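Long-range contact in B-agarase (Agarivorans gilvus, PDB 5Z6P), which is a glycoside hydrolase of family 50 with agarase activity, which breaks down the galactose-based polysaccharide agarose: residues F95-T109 / L197-S211. Sequence-based numbering, arbitrary orientation.
Sequences FCFAFDARALDEHST and LDHHLLLSNFRLQSS
Phe99 lays its CB over the ring of Phe206 where a beta bulge interrupts the antiparallel ladder of strands 95-103 and 199-210 in the agarase CBM-like domain. The register slips by one between the Ala98-Arg207 and Asp100-Ser204 hydrogen-bonded pairs, so that two residues, Asn205 and Phe206, lie opposite the single Phe99. Phe99 and Phe206 run side by side, their ring planes 27° apart but slid so far that overlap is slight. What meets the Phe206 face is instead Phe99 CB, 3.9 Å from the ring centroid in a CH-pi contact, while Phe97 CZ reaches the edge of the same ring. Further along, Leu203 CD2 and Leu201 CD2 rest on the methyls of Ala101 and Ala103, and Ile67 of the neighbouring strand touches both leucines.

On the face that carries Ala98 and Asp100, Arg207, extended from CG to NE, lays its guanidinium over Ala98 CB. Arg207 NH1 forms a salt bridge with Asp100 OD1 at 3.1 Å; the oxygen lies near the guanidinium plane, whereas the nitrogen comes from above the carboxylate, 63° out of its plane. Arg207 NH1 also bonds to Asn205 O. Arg207 NE holds Gln209 OE1 at 2.8 Å. Ser136 binds both Asp100 OD1 and Arg207 NH2, tying the pair to strand 135-140.

Beyond Ala103 the loop folds back. Asp105 grips His200 twice: OD2 takes the backbone N-H through its syn lone pair, and Asp105 OD1 receives His200 ND1 at 2.8 Å. His107 is sandwiched between Asp105 CB and Leu197 CD1, the latter 3.5 Å from the ring centroid, and His107 NE2 donates in the ring plane to Asp198 O at 3.0 Å.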
loop_
_atom_site.group_PDB
_atom_site.type_symbol
_atom_site.label_atom_id
_atom_site.label_comp_id
_atom_site.label_asym_id
_atom_site.label_seq_id
_atom_site.Cartn_x
_atom_site.Cartn_y
_atom_site.Cartn_z
ATOM N N PHE A 95 -2.853 21.284 -21.357
ATOM C CA PHE A 95 -3.066 20.159 -22.266
ATOM C C PHE A 95 -2.852 18.787 -21.623
ATOM O O PHE A 95 -2.271 18.672 -20.544
ATOM C CB PHE A 95 -2.128 20.287 -23.465
ATOM C CG PHE A 95 -0.713 19.913 -23.155
ATOM C CD1 PHE A 95 0.140 20.824 -22.564
ATOM C CD2 PHE A 95 -0.241 18.648 -23.437
ATOM C CE1 PHE A 95 1.428 20.485 -22.270
ATOM C CE2 PHE A 95 1.058 18.297 -23.140
ATOM C CZ PHE A 95 1.895 19.216 -22.556
ATOM N N CYS A 96 -3.306 17.752 -22.326
ATOM C CA CYS A 96 -3.048 16.364 -21.958
ATOM C C CYS A 96 -2.343 15.583 -23.073
ATOM O O CYS A 96 -2.577 15.801 -24.265
ATOM C CB CYS A 96 -4.347 15.636 -21.615
ATOM S SG CYS A 96 -5.328 16.370 -20.303
ATOM N N PHE A 97 -1.472 14.671 -22.671
ATOM C CA PHE A 97 -1.073 13.591 -23.550
ATOM C C PHE A 97 -2.224 12.580 -23.532
ATOM O O PHE A 97 -2.710 12.209 -22.470
ATOM C CB PHE A 97 0.248 12.962 -23.099
ATOM C CG PHE A 97 0.575 11.683 -23.803
ATOM C CD1 PHE A 97 1.071 11.696 -25.093
ATOM C CD2 PHE A 97 0.370 10.464 -23.180
ATOM C CE1 PHE A 97 1.364 10.508 -25.750
ATOM C CE2 PHE A 97 0.660 9.273 -23.833
ATOM C CZ PHE A 97 1.156 9.298 -25.116
ATOM N N ALA A 98 -2.685 12.167 -24.704
ATOM C CA ALA A 98 -3.876 11.338 -24.785
ATOM C C ALA A 98 -3.748 10.226 -25.825
ATOM O O ALA A 98 -2.945 10.306 -26.748
ATOM C CB ALA A 98 -5.077 12.192 -25.092
ATOM N N PHE A 99 -4.544 9.182 -25.647
ATOM C CA PHE A 99 -4.659 8.121 -26.637
ATOM C C PHE A 99 -5.932 7.338 -26.372
ATOM O O PHE A 99 -6.520 7.430 -25.298
ATOM C CB PHE A 99 -3.442 7.189 -26.605
ATOM C CG PHE A 99 -3.216 6.522 -25.277
ATOM C CD1 PHE A 99 -2.431 7.127 -24.310
ATOM C CD2 PHE A 99 -3.776 5.289 -25.000
ATOM C CE1 PHE A 99 -2.216 6.520 -23.094
ATOM C CE2 PHE A 99 -3.558 4.676 -23.787
ATOM C CZ PHE A 99 -2.788 5.302 -22.832
ATOM N N ASP A 100 -6.359 6.563 -27.352
ATOM C CA ASP A 100 -7.535 5.731 -27.167
ATOM C C ASP A 100 -7.086 4.303 -26.981
ATOM O O ASP A 100 -6.056 3.920 -27.513
ATOM C CB ASP A 100 -8.487 5.856 -28.354
ATOM C CG ASP A 100 -9.092 7.240 -28.467
ATOM O OD1 ASP A 100 -9.043 7.997 -27.473
ATOM O OD2 ASP A 100 -9.618 7.570 -29.545
ATOM N N ALA A 101 -7.854 3.524 -26.228
ATOM C CA ALA A 101 -7.502 2.138 -25.973
ATOM C C ALA A 101 -8.725 1.242 -25.810
ATOM O O ALA A 101 -9.714 1.644 -25.206
ATOM C CB ALA A 101 -6.628 2.049 -24.739
ATOM N N ARG A 102 -8.629 0.029 -26.355
ATOM C CA ARG A 102 -9.575 -1.057 -26.113
ATOM C C ARG A 102 -8.830 -2.261 -25.571
ATOM O O ARG A 102 -7.732 -2.530 -26.005
ATOM C CB ARG A 102 -10.294 -1.471 -27.391
ATOM C CG ARG A 102 -11.287 -0.495 -27.905
ATOM C CD ARG A 102 -12.353 -1.231 -28.684
ATOM N NE ARG A 102 -11.936 -1.530 -30.044
ATOM C CZ ARG A 102 -12.180 -2.676 -30.671
ATOM N NH1 ARG A 102 -12.819 -3.658 -30.056
ATOM N NH2 ARG A 102 -11.774 -2.839 -31.913
ATOM N N ALA A 103 -9.429 -2.981 -24.637
ATOM C CA ALA A 103 -8.889 -4.247 -24.160
ATOM C C ALA A 103 -9.758 -5.377 -24.688
ATOM O O ALA A 103 -10.972 -5.321 -24.568
ATOM C CB ALA A 103 -8.840 -4.282 -22.649
ATOM N N LEU A 104 -9.139 -6.388 -25.287
ATOM C CA LEU A 104 -9.886 -7.461 -25.922
ATOM C C LEU A 104 -9.946 -8.696 -25.047
ATOM O O LEU A 104 -10.555 -9.679 -25.426
ATOM C CB LEU A 104 -9.283 -7.812 -27.286
ATOM C CG LEU A 104 -9.367 -6.732 -28.367
ATOM C CD1 LEU A 104 -8.927 -7.253 -29.715
ATOM C CD2 LEU A 104 -10.755 -6.175 -28.470
ATOM N N ASP A 105 -9.323 -8.647 -23.871
ATOM C CA ASP A 105 -9.449 -9.736 -22.902
ATOM C C ASP A 105 -10.802 -9.698 -22.199
ATOM O O ASP A 105 -11.525 -8.724 -22.314
ATOM C CB ASP A 105 -8.334 -9.654 -21.864
ATOM C CG ASP A 105 -6.979 -9.487 -22.496
ATOM O OD1 ASP A 105 -6.402 -10.507 -22.898
ATOM O OD2 ASP A 105 -6.496 -8.343 -22.599
ATOM N N GLU A 106 -11.122 -10.746 -21.448
ATOM C CA GLU A 106 -12.301 -10.731 -20.587
ATOM C C GLU A 106 -12.076 -9.833 -19.355
ATOM O O GLU A 106 -13.024 -9.306 -18.799
ATOM C CB GLU A 106 -12.671 -12.149 -20.154
ATOM C CG GLU A 106 -13.144 -13.023 -21.321
ATOM C CD GLU A 106 -13.198 -14.487 -20.978
ATOM O OE1 GLU A 106 -13.344 -15.313 -21.906
ATOM O OE2 GLU A 106 -13.090 -14.813 -19.780
ATOM N N HIS A 107 -10.811 -9.662 -18.967
ATOM C CA HIS A 107 -10.407 -8.837 -17.817
ATOM C C HIS A 107 -9.839 -7.468 -18.221
ATOM O O HIS A 107 -9.407 -7.274 -19.355
ATOM C CB HIS A 107 -9.359 -9.587 -16.997
ATOM C CG HIS A 107 -8.174 -10.019 -17.810
ATOM N ND1 HIS A 107 -8.083 -11.263 -18.398
ATOM C CD2 HIS A 107 -7.053 -9.354 -18.174
ATOM C CE1 HIS A 107 -6.949 -11.349 -19.068
ATOM N NE2 HIS A 107 -6.307 -10.204 -18.949
ATOM N N SER A 108 -9.828 -6.521 -17.279
ATOM C CA SER A 108 -9.260 -5.203 -17.541
ATOM C C SER A 108 -7.736 -5.236 -17.535
ATOM O O SER A 108 -7.120 -6.224 -17.140
ATOM C CB SER A 108 -9.739 -4.169 -16.507
ATOM O OG SER A 108 -9.277 -4.480 -15.202
ATOM N N THR A 109 -7.153 -4.129 -17.967
ATOM C CA THR A 109 -5.727 -3.875 -17.862
ATOM C C THR A 109 -5.483 -2.624 -17.050
ATOM O O THR A 109 -6.069 -1.563 -17.329
ATOM C CB THR A 109 -5.074 -3.680 -19.248
ATOM O OG1 THR A 109 -5.275 -4.846 -20.044
ATOM C CG2 THR A 109 -3.592 -3.407 -19.105
ATOM N N LEU A 197 -1.837 -12.094 -15.530
ATOM C CA LEU A 197 -2.415 -12.435 -16.818
ATOM C C LEU A 197 -1.732 -11.684 -17.938
ATOM O O LEU A 197 -1.114 -10.659 -17.706
ATOM C CB LEU A 197 -3.911 -12.123 -16.823
ATOM C CG LEU A 197 -4.760 -12.746 -15.718
ATOM C CD1 LEU A 197 -6.149 -12.137 -15.717
ATOM C CD2 LEU A 197 -4.829 -14.248 -15.892
ATOM N N ASP A 198 -1.841 -12.208 -19.153
ATOM C CA ASP A 198 -1.440 -11.470 -20.339
ATOM C C ASP A 198 -2.508 -10.433 -20.642
ATOM O O ASP A 198 -3.600 -10.509 -20.114
ATOM C CB ASP A 198 -1.241 -12.412 -21.527
ATOM C CG ASP A 198 0.021 -13.256 -21.396
ATOM O OD1 ASP A 198 0.950 -12.857 -20.649
ATOM O OD2 ASP A 198 0.089 -14.309 -22.049
ATOM N N HIS A 199 -2.203 -9.464 -21.487
ATOM C CA HIS A 199 -3.223 -8.505 -21.891
ATOM C C HIS A 199 -3.125 -8.194 -23.380
ATOM O O HIS A 199 -2.038 -8.062 -23.927
ATOM C CB HIS A 199 -3.114 -7.211 -21.064
ATOM C CG HIS A 199 -3.138 -7.436 -19.585
ATOM N ND1 HIS A 199 -4.289 -7.332 -18.828
ATOM C CD2 HIS A 199 -2.152 -7.773 -18.719
ATOM C CE1 HIS A 199 -4.008 -7.599 -17.566
ATOM N NE2 HIS A 199 -2.718 -7.872 -17.473
ATOM N N HIS A 200 -4.279 -8.092 -24.030
ATOM C CA HIS A 200 -4.341 -7.786 -25.453
ATOM C C HIS A 200 -5.031 -6.443 -25.675
ATOM O O HIS A 200 -6.231 -6.343 -25.492
ATOM C CB HIS A 200 -5.099 -8.880 -26.216
ATOM C CG HIS A 200 -4.518 -10.255 -26.063
ATOM N ND1 HIS A 200 -4.523 -10.945 -24.869
ATOM C CD2 HIS A 200 -3.919 -11.071 -26.960
ATOM C CE1 HIS A 200 -3.953 -12.122 -25.039
ATOM N NE2 HIS A 200 -3.583 -12.225 -26.304
ATOM N N LEU A 201 -4.286 -5.421 -26.083
ATOM C CA LEU A 201 -4.874 -4.100 -26.254
ATOM C C LEU A 201 -4.805 -3.579 -27.692
ATOM O O LEU A 201 -3.965 -3.991 -28.490
ATOM C CB LEU A 201 -4.187 -3.083 -25.332
ATOM C CG LEU A 201 -4.111 -3.382 -23.835
ATOM C CD1 LEU A 201 -3.249 -2.370 -23.146
ATOM C CD2 LEU A 201 -5.479 -3.366 -23.215
ATOM N N LEU A 202 -5.707 -2.655 -27.997
ATOM C CA LEU A 202 -5.672 -1.890 -29.220
ATOM C C LEU A 202 -5.446 -0.425 -28.856
ATOM O O LEU A 202 -6.240 0.148 -28.147
ATOM C CB LEU A 202 -6.975 -2.045 -30.001
ATOM C CG LEU A 202 -7.347 -3.460 -30.398
ATOM C CD1 LEU A 202 -8.685 -3.449 -31.090
ATOM C CD2 LEU A 202 -6.253 -4.039 -31.282
ATOM N N LEU A 203 -4.359 0.155 -29.347
ATOM C CA LEU A 203 -3.984 1.524 -29.065
ATOM C C LEU A 203 -4.043 2.305 -30.367
ATOM O O LEU A 203 -3.623 1.820 -31.391
ATOM C CB LEU A 203 -2.578 1.587 -28.474
ATOM C CG LEU A 203 -2.253 0.778 -27.219
ATOM C CD1 LEU A 203 -0.793 0.958 -26.797
ATOM C CD2 LEU A 203 -3.204 1.112 -26.054
ATOM N N SER A 204 -4.577 3.517 -30.324
ATOM C CA SER A 204 -4.731 4.351 -31.502
ATOM C C SER A 204 -4.831 5.817 -31.041
ATOM O O SER A 204 -5.020 6.107 -29.870
ATOM C CB SER A 204 -5.979 3.907 -32.314
ATOM O OG SER A 204 -7.146 4.208 -31.566
ATOM N N ASN A 205 -4.689 6.732 -31.986
ATOM C CA ASN A 205 -5.078 8.108 -31.783
ATOM C C ASN A 205 -4.299 8.841 -30.701
ATOM O O ASN A 205 -4.836 9.686 -29.993
ATOM C CB ASN A 205 -6.560 8.092 -31.485
ATOM C CG ASN A 205 -7.419 7.583 -32.652
ATOM O OD1 ASN A 205 -8.451 8.217 -32.900
ATOM N ND2 ASN A 205 -6.854 6.733 -33.539
ATOM N N PHE A 206 -3.002 8.571 -30.668
ATOM C CA PHE A 206 -2.070 9.346 -29.869
ATOM C C PHE A 206 -2.093 10.788 -30.344
ATOM O O PHE A 206 -2.049 11.058 -31.540
ATOM C CB PHE A 206 -0.634 8.783 -29.940
ATOM C CG PHE A 206 -0.468 7.446 -29.280
ATOM C CD1 PHE A 206 -0.696 6.287 -29.993
ATOM C CD2 PHE A 206 -0.100 7.348 -27.951
ATOM C CE1 PHE A 206 -0.557 5.060 -29.407
ATOM C CE2 PHE A 206 0.036 6.108 -27.356
ATOM C CZ PHE A 206 -0.189 4.969 -28.093
ATOM N N ARG A 207 -2.147 11.702 -29.380
ATOM C CA ARG A 207 -2.381 13.108 -29.640
ATOM C C ARG A 207 -2.049 13.953 -28.429
ATOM O O ARG A 207 -1.948 13.442 -27.315
ATOM C CB ARG A 207 -3.839 13.331 -30.021
ATOM C CG ARG A 207 -4.810 13.031 -28.892
ATOM C CD ARG A 207 -6.172 12.692 -29.430
ATOM N NE ARG A 207 -7.176 12.536 -28.390
ATOM C CZ ARG A 207 -7.666 11.370 -27.983
ATOM N NH1 ARG A 207 -7.240 10.248 -28.522
ATOM N NH2 ARG A 207 -8.589 11.326 -27.037
ATOM N N LEU A 208 -1.884 15.252 -28.666
ATOM C CA LEU A 208 -1.899 16.241 -27.605
ATOM C C LEU A 208 -3.276 16.885 -27.633
ATOM O O LEU A 208 -3.787 17.223 -28.700
ATOM C CB LEU A 208 -0.788 17.274 -27.791
ATOM C CG LEU A 208 0.617 16.687 -27.636
ATOM C CD1 LEU A 208 1.672 17.682 -28.031
ATOM C CD2 LEU A 208 0.850 16.225 -26.212
ATOM N N GLN A 209 -3.889 17.019 -26.464
ATOM C CA GLN A 209 -5.245 17.525 -26.388
ATOM C C GLN A 209 -5.374 18.618 -25.346
ATOM O O GLN A 209 -4.960 18.450 -24.205
ATOM C CB GLN A 209 -6.219 16.389 -26.082
ATOM C CG GLN A 209 -7.670 16.806 -26.121
ATOM C CD GLN A 209 -8.575 15.687 -26.585
ATOM O OE1 GLN A 209 -8.289 15.004 -27.571
ATOM N NE2 GLN A 209 -9.684 15.499 -25.884
ATOM N N SER A 210 -5.955 19.736 -25.761
ATOM C CA SER A 210 -6.218 20.854 -24.870
ATOM C C SER A 210 -7.144 20.442 -23.734
ATOM O O SER A 210 -8.104 19.691 -23.927
ATOM C CB SER A 210 -6.832 22.018 -25.643
ATOM O OG SER A 210 -8.206 21.780 -25.900
ATOM N N SER A 211 -6.844 20.943 -22.543
ATOM C CA SER A 211 -7.625 20.623 -21.363
ATOM C C SER A 211 -8.383 21.874 -20.917
ATOM O O SER A 211 -7.785 22.923 -20.697
ATOM C CB SER A 211 -6.708 20.088 -20.253
ATOM O OG SER A 211 -7.382 19.152 -19.430
#